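Local coordinates for protein S-adenosylmethionine:2-demethylmenaquinone methyltransferase (Geobacillus kaustophilus, PDB 2PCN) that is of undetermined function but belongs to the RraA-like family of compact alpha/beta proteins, its subunits assembling here as a trimer, at residues 17-22 with 108-113; 44-49 with 74-79; 56-61 with 84-89; 65-70 with 91-96; 141-146 with 155-160. All coordinates share one frame; numbering follows the deposited sequence.

Contact 1 (17-22 with 108-113); sequences CELPFQ and MAIGTC
Gln-22 and Ala-109 tie the loop after strand 14-16 to the end of strand 106-109 through two backbone hydrogen bonds. Gln-22 N donates to Ala-109 O at 2.8 Å, almost straight at 167°, and Ala-109 N returns a bond to Gln-22 O at 3.1 Å. They form an antiparallel hydrogen-bonded pair, the bridge by which the short strand 22-23 joins the mixed sheet of this RraA-like fold. The same Gln-22 O also meets Met-108 CA at 3.3 Å in a weaker CA-H...O contact, and so receives two donors.

Apolar contacts flank this bridge. Phe-21 CB rests on Met-108 CB at 3.7 Å, and their side chains cross at about a right angle. With CG opposite the carbonyl carbon (chi1 -71°), the Phe-21 ring turns one edge to Ala-109 C. Met-108 SD lies obliquely to that ring, 5.1 Å from its centroid, a Met-aromatic contact suited to a flexible, polarisable thioether. Val-149 of strand 148-152 packs on both residues. Farther along, where the chain turns its corner at Ile-110, Leu-19 CD2 touches the beta-branch methyl Ile-110 CG2 at 3.8 Å.

Glutamine fits the exposed border. Gln-22 CB lies 3.5 Å from Ala-109 O, and the aliphatic part of the side chain runs beside the bridge while the backbone does the bonding.

The division of labour is clear: paired amides and carbonyls set the register, while leucine, phenylalanine, methionine and isoleucine add apolar packing beside them, so that the join depends on no side-chain charge.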
# COMPACT_ATOMS: atom_id res chain seq x y z
N CYS A 17 -14.35 1.65 -11.84
CA CYS A 17 -13.18 2.51 -11.77
C CYS A 17 -11.90 1.70 -11.90
O CYS A 17 -11.71 0.69 -11.21
CB CYS A 17 -13.18 3.29 -10.44
SG CYS A 17 -11.89 4.56 -10.36
N GLU A 18 -11.02 2.14 -12.79
CA GLU A 18 -9.75 1.46 -13.05
C GLU A 18 -8.63 1.96 -12.15
O GLU A 18 -7.58 1.33 -12.05
CB GLU A 18 -9.37 1.65 -14.52
CG GLU A 18 -10.38 1.08 -15.49
CD GLU A 18 -10.18 1.59 -16.90
OE1 GLU A 18 -9.03 1.59 -17.37
OE2 GLU A 18 -11.18 1.99 -17.53
N LEU A 19 -8.87 3.10 -11.51
CA LEU A 19 -7.88 3.68 -10.62
C LEU A 19 -8.03 3.11 -9.22
O LEU A 19 -9.09 3.21 -8.60
CB LEU A 19 -8.06 5.20 -10.58
CG LEU A 19 -7.17 6.00 -9.62
CD1 LEU A 19 -5.71 5.89 -10.04
CD2 LEU A 19 -7.61 7.46 -9.64
N PRO A 20 -6.97 2.46 -8.70
CA PRO A 20 -7.04 1.89 -7.35
C PRO A 20 -6.85 3.00 -6.33
O PRO A 20 -5.94 3.82 -6.46
CB PRO A 20 -5.87 0.90 -7.35
CG PRO A 20 -4.87 1.59 -8.21
CD PRO A 20 -5.71 2.10 -9.36
N PHE A 21 -7.71 3.03 -5.32
CA PHE A 21 -7.63 4.06 -4.29
C PHE A 21 -7.12 3.50 -2.98
O PHE A 21 -7.21 2.31 -2.71
CB PHE A 21 -9.01 4.66 -4.02
CG PHE A 21 -9.54 5.52 -5.13
CD1 PHE A 21 -9.10 6.83 -5.27
CD2 PHE A 21 -10.51 5.04 -6.00
CE1 PHE A 21 -9.62 7.65 -6.27
CE2 PHE A 21 -11.03 5.85 -7.00
CZ PHE A 21 -10.59 7.16 -7.13
N GLN A 22 -6.57 4.39 -2.15
CA GLN A 22 -6.12 4.01 -0.82
C GLN A 22 -7.32 4.43 0.01
O GLN A 22 -7.91 5.48 -0.26
CB GLN A 22 -4.89 4.81 -0.40
CG GLN A 22 -3.68 4.65 -1.30
CD GLN A 22 -3.29 3.20 -1.49
OE1 GLN A 22 -3.11 2.47 -0.52
NE2 GLN A 22 -3.16 2.78 -2.74
N MET A 108 -11.48 8.04 0.13
CA MET A 108 -10.56 7.36 -0.78
C MET A 108 -9.79 8.41 -1.56
O MET A 108 -10.37 9.40 -2.03
CB MET A 108 -11.31 6.45 -1.76
CG MET A 108 -12.01 5.27 -1.12
SD MET A 108 -12.75 4.21 -2.37
CE MET A 108 -12.48 2.59 -1.66
N ALA A 109 -8.49 8.20 -1.71
CA ALA A 109 -7.62 9.13 -2.43
C ALA A 109 -6.43 8.34 -2.96
O ALA A 109 -6.25 7.17 -2.61
CB ALA A 109 -7.16 10.23 -1.49
N ILE A 110 -5.60 8.96 -3.79
CA ILE A 110 -4.45 8.24 -4.33
C ILE A 110 -3.19 8.39 -3.51
O ILE A 110 -2.18 7.73 -3.78
CB ILE A 110 -4.15 8.64 -5.79
CG1 ILE A 110 -3.74 10.11 -5.87
CG2 ILE A 110 -5.38 8.37 -6.66
CD1 ILE A 110 -3.20 10.53 -7.22
N GLY A 111 -3.23 9.24 -2.49
CA GLY A 111 -2.06 9.43 -1.65
C GLY A 111 -2.23 10.55 -0.65
O GLY A 111 -3.30 11.14 -0.53
N THR A 112 -1.16 10.83 0.09
CA THR A 112 -1.17 11.89 1.09
C THR A 112 -0.13 12.93 0.72
O THR A 112 0.86 12.62 0.06
CB THR A 112 -0.86 11.36 2.50
OG1 THR A 112 0.45 10.77 2.51
CG2 THR A 112 -1.89 10.33 2.93
N CYS A 113 -0.37 14.16 1.16
CA CYS A 113 0.54 15.28 0.92
C CYS A 113 0.27 16.28 2.03
O CYS A 113 -0.87 16.69 2.23
CB CYS A 113 0.25 15.93 -0.43
SG CYS A 113 1.28 17.37 -0.75

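Contact 2 (44-49 with 74-79); sequences VLVREA and DRLAQI
Arg-47 reaches from helix 44-52 across to Leu-76, Ile-79 and Arg-75 on helix 74-82. Near its base, Arg-47 CB is 4.2 Å from Leu-76 CD2, where the leucine's branched end packs against the base of the arginine; Val-46 adds a looser contact with the same methyl group. CG lies opposite the backbone N (chi1 173°) and the chain stays extended to NE, which carries the arginine across to helix 74-82, past Leu-76 and over to Arg-75. CD passes Leu-76 CD1 at 4.1 Å, the two side chains crossing at about a right angle.

The two helices run nearly parallel, 25° apart, and the axes of segments 44-49 and 74-79 come within 10.2 Å of each other. Each helix leads into a strand of the parallel part of the mixed sheet, 58-62 and 87-90, so they are neighbouring helices of a beta-alpha-beta arrangement. Val-46 faces Leu-59 and Val-61 of that sheet.

At the guanidinium, Ile-79 CD1 lies over one face, 4.0 Å from Arg-47 NE, and NE itself is held in a salt bridge by Glu-51, one helical turn on. At the edge, Arg-47 NH1 comes within 3.2 Å of Arg-75 NH1. Both are donors, so this is an approach of like charges, with the two planes turned 64° apart. Glu-51 probably offsets part of the cost, as may an acetate ion bound near Arg-75. Arg-47 NH2 donates to a water at 3.0 Å, and that water also takes a weak bond, 3.5 Å long, from Arg-75 NH1.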
# COMPACT_ATOMS: atom_id res chain seq x y z
N VAL A 44 -11.30 25.30 -2.40
CA VAL A 44 -12.37 26.17 -1.91
C VAL A 44 -13.73 25.59 -2.29
O VAL A 44 -14.66 25.59 -1.49
CB VAL A 44 -12.26 27.59 -2.49
CG1 VAL A 44 -13.52 28.39 -2.16
CG2 VAL A 44 -11.03 28.28 -1.93
N LEU A 45 -13.85 25.10 -3.52
CA LEU A 45 -15.10 24.52 -3.98
C LEU A 45 -15.36 23.17 -3.34
O LEU A 45 -16.51 22.73 -3.25
CB LEU A 45 -15.10 24.41 -5.51
CG LEU A 45 -15.13 25.78 -6.18
CD1 LEU A 45 -15.05 25.62 -7.69
CD2 LEU A 45 -16.42 26.51 -5.78
N VAL A 46 -14.30 22.50 -2.89
CA VAL A 46 -14.47 21.21 -2.22
C VAL A 46 -15.15 21.53 -0.89
O VAL A 46 -16.10 20.86 -0.49
CB VAL A 46 -13.12 20.52 -1.95
CG1 VAL A 46 -13.34 19.23 -1.17
CG2 VAL A 46 -12.41 20.22 -3.27
N ARG A 47 -14.66 22.57 -0.22
CA ARG A 47 -15.24 22.96 1.06
C ARG A 47 -16.69 23.41 0.91
O ARG A 47 -17.55 22.98 1.66
CB ARG A 47 -14.42 24.08 1.70
CG ARG A 47 -15.08 24.64 2.96
CD ARG A 47 -14.08 25.32 3.87
NE ARG A 47 -14.68 25.59 5.18
CZ ARG A 47 -13.99 25.70 6.31
NH1 ARG A 47 -12.66 25.57 6.30
NH2 ARG A 47 -14.62 25.93 7.45
N GLU A 48 -16.96 24.27 -0.06
CA GLU A 48 -18.32 24.76 -0.26
C GLU A 48 -19.28 23.61 -0.55
O GLU A 48 -20.43 23.63 -0.09
CB GLU A 48 -18.35 25.80 -1.38
CG GLU A 48 -17.34 26.91 -1.19
CD GLU A 48 -17.64 28.13 -2.03
OE1 GLU A 48 -17.96 27.97 -3.22
OE2 GLU A 48 -17.54 29.26 -1.49
N ALA A 49 -18.82 22.62 -1.31
CA ALA A 49 -19.65 21.47 -1.64
C ALA A 49 -19.97 20.70 -0.36
O ALA A 49 -21.13 20.36 -0.09
CB ALA A 49 -18.92 20.56 -2.64
N ASP A 74 -8.59 17.20 8.01
CA ASP A 74 -9.53 16.85 9.07
C ASP A 74 -10.67 17.85 9.27
O ASP A 74 -11.77 17.45 9.64
CB ASP A 74 -8.78 16.62 10.39
CG ASP A 74 -8.25 17.89 11.00
OD1 ASP A 74 -7.67 18.71 10.27
OD2 ASP A 74 -8.41 18.07 12.23
N ARG A 75 -10.42 19.13 9.01
CA ARG A 75 -11.49 20.12 9.16
C ARG A 75 -12.63 19.82 8.21
O ARG A 75 -13.80 19.80 8.60
CB ARG A 75 -10.96 21.53 8.89
CG ARG A 75 -9.97 22.06 9.91
CD ARG A 75 -9.54 23.46 9.52
NE ARG A 75 -8.98 23.48 8.17
CZ ARG A 75 -9.12 24.49 7.32
NH1 ARG A 75 -9.80 25.57 7.68
NH2 ARG A 75 -8.58 24.42 6.12
N LEU A 76 -12.30 19.61 6.94
CA LEU A 76 -13.31 19.31 5.94
C LEU A 76 -13.95 17.94 6.16
O LEU A 76 -15.14 17.77 5.92
CB LEU A 76 -12.71 19.40 4.53
CG LEU A 76 -12.75 20.81 3.91
CD1 LEU A 76 -12.14 21.82 4.86
CD2 LEU A 76 -12.01 20.81 2.58
N ALA A 77 -13.16 16.97 6.61
CA ALA A 77 -13.70 15.64 6.87
C ALA A 77 -14.70 15.76 8.02
O ALA A 77 -15.73 15.09 8.05
CB ALA A 77 -12.58 14.67 7.24
N GLN A 78 -14.38 16.64 8.97
CA GLN A 78 -15.25 16.87 10.12
C GLN A 78 -16.59 17.42 9.64
O GLN A 78 -17.65 17.02 10.14
CB GLN A 78 -14.58 17.85 11.07
CG GLN A 78 -15.34 18.12 12.35
CD GLN A 78 -14.53 18.98 13.31
OE1 GLN A 78 -14.24 20.14 13.02
NE2 GLN A 78 -14.15 18.41 14.44
N ILE A 79 -16.55 18.34 8.69
CA ILE A 79 -17.78 18.92 8.15
C ILE A 79 -18.60 17.79 7.53
O ILE A 79 -19.81 17.71 7.72
CB ILE A 79 -17.48 19.98 7.06
CG1 ILE A 79 -16.74 21.17 7.68
CG2 ILE A 79 -18.77 20.44 6.40
CD1 ILE A 79 -16.31 22.21 6.67
O HOH W 1 -12.52 26.73 9.47

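Contact 3 (56-61 with 84-89); sequences GTVLVV and GLAGVI
Val-58, Leu-59 and Val-60 pair in register with Gly-87, Val-88 and Ile-89 as adjacent parallel strands in the core of the mixed sheet, two strands of its beta-alpha-beta region. In parallel pairing alternate residues of each strand bond across, and each such residue reaches the two that flank its partner. Leu-59 uses both its groups here: its N donates to Gly-87 O at 3.0 Å, and its O accepts from Ile-89 N at 2.8 Å. Ile-89 O then takes Val-61 N, also at 2.8 Å and nearly straight (174°). The amide and carbonyl of Val-58 and of Val-60 turn the other way, to strand 30-38, where Pro-33, Ala-35 and Val-37 satisfy them.

Before the strands begin, the bonds continue with less regular geometry. Ala-86 N donates to Thr-57 O at 2.9 Å, with the donor tilted 33° from the carbonyl plane. Gly-56 N reaches Gly-84 O at 2.8 Å. Both glycines suit positive phi: Gly-84 is the C-prime residue of the Schellman motif ending helix 74-82, and at Gly-56 a CB would press on the preceding carbonyl. The hydroxyl of Thr-57 is bonded to Pro-54 O.

Leu-59 and Val-88 share one face, where Ala-49 and Leu-50 of helix 44-52 pack on the leucine. On the face of Val-58, Val-60 and Ile-89, beta-branched residues suit an extended buried backbone, and Val-142 of strand 141-145 lies against two of them. Val-58 CG1, anti to the backbone N (chi1 169°), meets Ile-89 CD1 at 4.0 Å, while Val-58 CG2 touches Ala-86 CB at 3.6 Å.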
# COMPACT_ATOMS: atom_id res chain seq x y z
N GLY A 56 -25.97 12.02 3.07
CA GLY A 56 -25.89 10.77 2.35
C GLY A 56 -25.11 10.85 1.05
O GLY A 56 -24.82 9.83 0.42
N THR A 57 -24.77 12.07 0.65
CA THR A 57 -24.02 12.29 -0.59
C THR A 57 -22.59 11.79 -0.52
O THR A 57 -21.97 11.77 0.54
CB THR A 57 -23.94 13.80 -0.93
OG1 THR A 57 -25.25 14.32 -1.19
CG2 THR A 57 -23.06 14.03 -2.16
N VAL A 58 -22.07 11.38 -1.67
CA VAL A 58 -20.68 10.96 -1.79
C VAL A 58 -20.08 12.01 -2.72
O VAL A 58 -20.46 12.09 -3.89
CB VAL A 58 -20.53 9.57 -2.45
CG1 VAL A 58 -19.06 9.33 -2.80
CG2 VAL A 58 -21.02 8.48 -1.51
N LEU A 59 -19.18 12.83 -2.20
CA LEU A 59 -18.56 13.86 -3.01
C LEU A 59 -17.40 13.26 -3.79
O LEU A 59 -16.50 12.66 -3.21
CB LEU A 59 -18.04 15.00 -2.13
CG LEU A 59 -17.48 16.20 -2.91
CD1 LEU A 59 -18.62 16.94 -3.59
CD2 LEU A 59 -16.74 17.13 -1.99
N VAL A 60 -17.42 13.42 -5.11
CA VAL A 60 -16.35 12.92 -5.96
C VAL A 60 -15.59 14.15 -6.44
O VAL A 60 -16.17 15.05 -7.07
CB VAL A 60 -16.91 12.14 -7.18
CG1 VAL A 60 -15.77 11.62 -8.03
CG2 VAL A 60 -17.77 10.99 -6.69
N VAL A 61 -14.30 14.19 -6.14
CA VAL A 61 -13.46 15.32 -6.51
C VAL A 61 -12.35 14.94 -7.49
O VAL A 61 -11.51 14.08 -7.19
CB VAL A 61 -12.80 15.94 -5.26
CG1 VAL A 61 -11.88 17.08 -5.66
CG2 VAL A 61 -13.88 16.43 -4.31
N GLY A 84 -23.59 14.60 7.91
CA GLY A 84 -24.03 13.28 7.52
C GLY A 84 -23.76 12.81 6.11
O GLY A 84 -24.59 12.10 5.53
N LEU A 85 -22.63 13.18 5.53
CA LEU A 85 -22.31 12.74 4.18
C LEU A 85 -21.82 11.29 4.25
O LEU A 85 -21.36 10.83 5.30
CB LEU A 85 -21.24 13.65 3.56
CG LEU A 85 -21.66 15.09 3.25
CD1 LEU A 85 -22.11 15.79 4.51
CD2 LEU A 85 -20.51 15.85 2.61
N ALA A 86 -21.92 10.58 3.13
CA ALA A 86 -21.50 9.18 3.07
C ALA A 86 -19.98 9.06 2.97
O ALA A 86 -19.36 8.21 3.61
CB ALA A 86 -22.16 8.48 1.89
N GLY A 87 -19.38 9.91 2.14
CA GLY A 87 -17.94 9.87 1.98
C GLY A 87 -17.42 10.78 0.89
O GLY A 87 -18.18 11.52 0.27
N VAL A 88 -16.11 10.71 0.66
CA VAL A 88 -15.46 11.52 -0.37
C VAL A 88 -14.49 10.64 -1.16
O VAL A 88 -13.78 9.81 -0.58
CB VAL A 88 -14.66 12.69 0.25
CG1 VAL A 88 -14.16 13.62 -0.85
CG2 VAL A 88 -15.54 13.46 1.25
N ILE A 89 -14.47 10.81 -2.48
CA ILE A 89 -13.56 10.07 -3.35
C ILE A 89 -12.76 11.14 -4.08
O ILE A 89 -13.32 11.97 -4.80
CB ILE A 89 -14.33 9.20 -4.36
CG1 ILE A 89 -15.14 8.14 -3.61
CG2 ILE A 89 -13.36 8.55 -5.34
CD1 ILE A 89 -16.07 7.32 -4.48

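Contact 4 (65-70 with 91-96); sequences GSRRVA and HGCIRD
Cys-93, Ala-70 and Gly-65 account for most of this contact, in which the loop 65-70 wraps against the chain leading into strand 93-94, the middle strand of a small three-stranded parallel sheet. Cys-93 points into the loop. With SG set opposite its carbonyl carbon (chi1 -62°), the sulfur lies 3.6 Å from Arg-67 CA, and a small, weakly polar thiol packs closely against the loop backbone. Its amide is served by a water bridge: Cys-93 N donates to a water at 3.1 Å, which in turn donates to Ser-66 O at 2.7 Å and Val-69 O at 2.8 Å. The water thus joins both segments and satisfies two loop carbonyls. Ser-66 OG accepts from Arg-68 N in an ST turn and also bonds Glu-41.

Ala-70 has just one methyl group to place, and its CB lies 3.7 Å from Arg-95 CG. The aliphatic stem of Arg-95 therefore packs here, while its guanidinium binds Pro-114 O and forms a salt bridge with Asp-8 of a second subunit.

Gly-65 sits where phi is positive and where a CB would run into the His-91 ring, which stacks with Phe-131. Gly-65 N donates to His-91 O at 2.9 Å from above the carbonyl plane, and Gly-65 CA stands over the imidazole face, 3.6 Å from its centroid, in a CH-pi contact.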
# COMPACT_ATOMS: atom_id res chain seq x y z
N GLY A 65 -5.33 14.11 -10.10
CA GLY A 65 -4.32 13.21 -9.59
C GLY A 65 -3.06 13.90 -9.11
O GLY A 65 -2.01 13.27 -8.94
N SER A 66 -3.13 15.21 -8.89
CA SER A 66 -1.97 15.95 -8.42
C SER A 66 -1.54 15.45 -7.05
O SER A 66 -2.37 15.14 -6.20
CB SER A 66 -2.28 17.44 -8.33
OG SER A 66 -1.20 18.12 -7.71
N ARG A 67 -0.23 15.37 -6.85
CA ARG A 67 0.33 14.94 -5.57
C ARG A 67 1.08 16.10 -4.92
O ARG A 67 1.80 15.90 -3.94
CB ARG A 67 1.27 13.76 -5.78
CG ARG A 67 0.58 12.47 -6.19
CD ARG A 67 1.58 11.39 -6.56
NE ARG A 67 0.92 10.14 -6.92
CZ ARG A 67 0.43 9.27 -6.04
NH1 ARG A 67 0.53 9.51 -4.74
NH2 ARG A 67 -0.17 8.16 -6.46
N ARG A 68 0.91 17.30 -5.46
CA ARG A 68 1.60 18.47 -4.93
C ARG A 68 0.91 19.11 -3.73
O ARG A 68 1.55 19.80 -2.94
CB ARG A 68 1.80 19.51 -6.04
CG ARG A 68 2.62 18.97 -7.21
CD ARG A 68 3.15 20.08 -8.11
NE ARG A 68 2.09 20.86 -8.74
CZ ARG A 68 2.30 21.81 -9.64
NH1 ARG A 68 3.53 22.10 -10.02
NH2 ARG A 68 1.27 22.48 -10.16
N VAL A 69 -0.39 18.87 -3.58
CA VAL A 69 -1.14 19.42 -2.45
C VAL A 69 -2.26 18.48 -2.03
O VAL A 69 -2.66 17.59 -2.78
CB VAL A 69 -1.79 20.79 -2.78
CG1 VAL A 69 -0.72 21.81 -3.16
CG2 VAL A 69 -2.81 20.63 -3.90
N ALA A 70 -2.75 18.68 -0.81
CA ALA A 70 -3.85 17.89 -0.29
C ALA A 70 -5.12 18.68 -0.61
O ALA A 70 -5.11 19.91 -0.63
CB ALA A 70 -3.70 17.73 1.22
N HIS A 91 -9.54 12.19 -6.67
CA HIS A 91 -8.52 11.88 -7.65
C HIS A 91 -7.46 12.92 -7.32
O HIS A 91 -7.31 13.94 -8.02
CB HIS A 91 -9.05 12.05 -9.08
CG HIS A 91 -8.04 11.76 -10.14
ND1 HIS A 91 -7.04 10.83 -9.98
CD2 HIS A 91 -7.88 12.27 -11.39
CE1 HIS A 91 -6.30 10.78 -11.08
NE2 HIS A 91 -6.79 11.65 -11.95
N GLY A 92 -6.76 12.67 -6.22
CA GLY A 92 -5.74 13.57 -5.72
C GLY A 92 -5.35 13.13 -4.32
O GLY A 92 -5.66 12.01 -3.92
N CYS A 93 -4.71 14.01 -3.56
CA CYS A 93 -4.27 13.66 -2.21
C CYS A 93 -5.03 14.31 -1.06
O CYS A 93 -5.79 15.26 -1.25
CB CYS A 93 -2.78 14.00 -2.05
SG CYS A 93 -1.68 13.10 -3.15
N ILE A 94 -4.82 13.78 0.13
CA ILE A 94 -5.43 14.31 1.34
C ILE A 94 -4.32 14.43 2.38
O ILE A 94 -3.18 14.03 2.13
CB ILE A 94 -6.51 13.37 1.92
CG1 ILE A 94 -5.86 12.07 2.42
CG2 ILE A 94 -7.55 13.05 0.85
CD1 ILE A 94 -6.78 11.22 3.27
N ARG A 95 -4.64 15.01 3.53
CA ARG A 95 -3.69 15.12 4.62
C ARG A 95 -4.49 14.87 5.90
O ARG A 95 -5.71 14.69 5.85
CB ARG A 95 -2.99 16.48 4.63
CG ARG A 95 -3.85 17.69 4.91
CD ARG A 95 -2.97 18.93 4.87
NE ARG A 95 -3.58 20.10 5.49
CZ ARG A 95 -2.94 21.23 5.75
NH1 ARG A 95 -1.65 21.36 5.44
NH2 ARG A 95 -3.57 22.23 6.35
N ASP A 96 -3.80 14.86 7.04
CA ASP A 96 -4.44 14.57 8.33
C ASP A 96 -5.04 13.16 8.24
O ASP A 96 -6.09 12.89 8.82
CB ASP A 96 -5.55 15.57 8.66
CG ASP A 96 -5.05 17.00 8.75
OD1 ASP A 96 -3.96 17.22 9.33
OD2 ASP A 96 -5.75 17.91 8.26
O HOH W 2 -4.15 16.72 -4.94

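Contact 5 (141-146 with 155-160); sequences YVYADA and DLLAKN
Strand 141-145, one arm of the antiparallel hairpin with strand 148-152, turns Tyr-141 and Tyr-143 toward the C-terminal tail at Asp-155, Leu-156 and Leu-157. Two residues apart, both rings leave the strand on the same side, one resting on the tail and the other bonding it. Tyr-143 supplies the polar link: its OH accepts from Leu-156 N at 3.1 Å, with an angle of 155° at the hydrogen. A tyrosine is long enough to carry that oxygen to the tail backbone, and CG opposite the carbonyl carbon (chi1 -58°) aims it there. Leu-156 CD1 lies 4.3 Å from Tyr-143 CE2, and Leu-157 CD1 is 4.4 Å from Tyr-143 CE1, both oblique to the ring.

The tail is itself shaped by a turn. Asp-155 OD1 accepts from Leu-157 N at 2.8 Å, nearly along the C-O axis, which makes an Asx turn, and Asp-155 to Ala-158 form a type I beta turn. Aspartate is apt because its short carboxylate can reach back to the amide two residues on.

The same aspartate lies over a face of Tyr-141. Asp-155 CB is 3.8 Å from the centroid of the Tyr-141 ring, a CH-pi contact, while Asp-155 CA is offset toward the rim. The carboxylate is inclined 57° to the ring, and Asp-155 OD2 stands 3.7 Å from Tyr-141 CZ. The helix of residues 3-10 also packs here, with Leu-6 against Tyr-143 and Phe-10 against Leu-156.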
# COMPACT_ATOMS: atom_id res chain seq x y z
N TYR A 141 -25.01 7.20 -8.97
CA TYR A 141 -24.77 6.55 -7.69
C TYR A 141 -23.44 5.82 -7.66
O TYR A 141 -23.10 5.10 -8.60
CB TYR A 141 -25.90 5.56 -7.38
CG TYR A 141 -27.07 6.18 -6.64
CD1 TYR A 141 -27.11 6.20 -5.25
CD2 TYR A 141 -28.13 6.75 -7.34
CE1 TYR A 141 -28.18 6.78 -4.57
CE2 TYR A 141 -29.20 7.34 -6.67
CZ TYR A 141 -29.22 7.35 -5.28
OH TYR A 141 -30.28 7.92 -4.61
N VAL A 142 -22.68 6.00 -6.58
CA VAL A 142 -21.39 5.34 -6.46
C VAL A 142 -21.36 4.40 -5.26
O VAL A 142 -21.89 4.71 -4.19
CB VAL A 142 -20.24 6.38 -6.35
CG1 VAL A 142 -20.43 7.24 -5.11
CG2 VAL A 142 -18.90 5.66 -6.32
N TYR A 143 -20.74 3.24 -5.45
CA TYR A 143 -20.62 2.24 -4.39
C TYR A 143 -19.14 1.94 -4.24
O TYR A 143 -18.45 1.66 -5.22
CB TYR A 143 -21.37 0.97 -4.79
CG TYR A 143 -22.84 1.20 -5.08
CD1 TYR A 143 -23.78 1.17 -4.06
CD2 TYR A 143 -23.27 1.47 -6.38
CE1 TYR A 143 -25.13 1.41 -4.33
CE2 TYR A 143 -24.61 1.71 -6.66
CZ TYR A 143 -25.54 1.68 -5.63
OH TYR A 143 -26.87 1.92 -5.90
N ALA A 144 -18.65 2.03 -3.01
CA ALA A 144 -17.24 1.77 -2.77
C ALA A 144 -17.00 0.84 -1.59
O ALA A 144 -17.77 0.83 -0.62
CB ALA A 144 -16.50 3.08 -2.55
N ASP A 145 -15.94 0.06 -1.68
CA ASP A 145 -15.56 -0.83 -0.60
C ASP A 145 -14.12 -1.28 -0.79
O ASP A 145 -13.40 -0.76 -1.65
CB ASP A 145 -16.52 -2.03 -0.48
CG ASP A 145 -16.41 -3.01 -1.63
OD1 ASP A 145 -15.53 -2.84 -2.50
OD2 ASP A 145 -17.20 -3.97 -1.65
N ALA A 146 -13.69 -2.24 0.02
CA ALA A 146 -12.32 -2.74 -0.03
C ALA A 146 -11.88 -3.32 -1.38
O ALA A 146 -10.68 -3.37 -1.66
CB ALA A 146 -12.12 -3.79 1.06
N ASP A 155 -30.01 4.55 -8.42
CA ASP A 155 -29.98 3.68 -7.25
C ASP A 155 -30.36 2.27 -7.67
O ASP A 155 -31.51 2.00 -8.01
CB ASP A 155 -30.97 4.19 -6.19
CG ASP A 155 -30.77 3.53 -4.85
OD1 ASP A 155 -30.68 2.29 -4.80
OD2 ASP A 155 -30.72 4.26 -3.83
N LEU A 156 -29.38 1.37 -7.63
CA LEU A 156 -29.60 -0.02 -8.03
C LEU A 156 -30.34 -0.84 -6.98
O LEU A 156 -30.76 -1.96 -7.25
CB LEU A 156 -28.26 -0.70 -8.33
CG LEU A 156 -27.46 -0.18 -9.53
CD1 LEU A 156 -26.16 -0.97 -9.66
CD2 LEU A 156 -28.29 -0.32 -10.80
N LEU A 157 -30.50 -0.27 -5.79
CA LEU A 157 -31.18 -0.98 -4.70
C LEU A 157 -32.56 -0.40 -4.40
O LEU A 157 -33.14 -0.67 -3.35
CB LEU A 157 -30.31 -0.95 -3.45
CG LEU A 157 -28.91 -1.52 -3.64
CD1 LEU A 157 -28.09 -1.29 -2.40
CD2 LEU A 157 -28.99 -3.00 -3.97
N ALA A 158 -33.08 0.40 -5.33
CA ALA A 158 -34.39 1.01 -5.18
C ALA A 158 -35.15 0.84 -6.48
O ALA A 158 -36.28 1.33 -6.63
CB ALA A 158 -34.24 2.48 -4.83
N LYS A 159 -34.53 0.15 -7.43
CA LYS A 159 -35.12 -0.09 -8.74
C LYS A 159 -35.95 -1.36 -8.76
O LYS A 159 -35.88 -2.19 -7.85
CB LYS A 159 -34.02 -0.18 -9.80
CG LYS A 159 -32.97 -1.24 -9.50
CD LYS A 159 -32.01 -1.43 -10.67
CE LYS A 159 -32.74 -1.97 -11.89
NZ LYS A 159 -31.81 -2.20 -13.03
N ASN A 160 -36.73 -1.52 -9.82
CA ASN A 160 -37.58 -2.69 -10.01
C ASN A 160 -37.62 -3.04 -11.49
O ASN A 160 -38.04 -4.13 -11.87
CB ASN A 160 -39.00 -2.40 -9.49
CG ASN A 160 -39.64 -1.21 -10.18
OD1 ASN A 160 -39.85 -1.21 -11.39
ND2 ASN A 160 -39.96 -0.18 -9.40

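How the contacts relate
Contact 3 lies nearest the chain's centre and joins strands 58-62 and 87-90 of the mixed sheet. Contact 2 packs helices 44-52 and 74-82 on one face of that sheet, its centre about 11 Å from that of contact 3, while Val-142 of contact 5 meets the other face. Strand 106-109 of contact 1 is next to 87-90. Along the chain, contacts 2, 3 and 4 fall between the two segments of contact 1 and interlock with one another; contact 5 follows last, bringing in the C-terminal tail. The result is a sheet core with helices packed on it, and a small parallel sheet carrying contacts 1 and 4, centres about 9 Å apart, where the chain meets a second subunit.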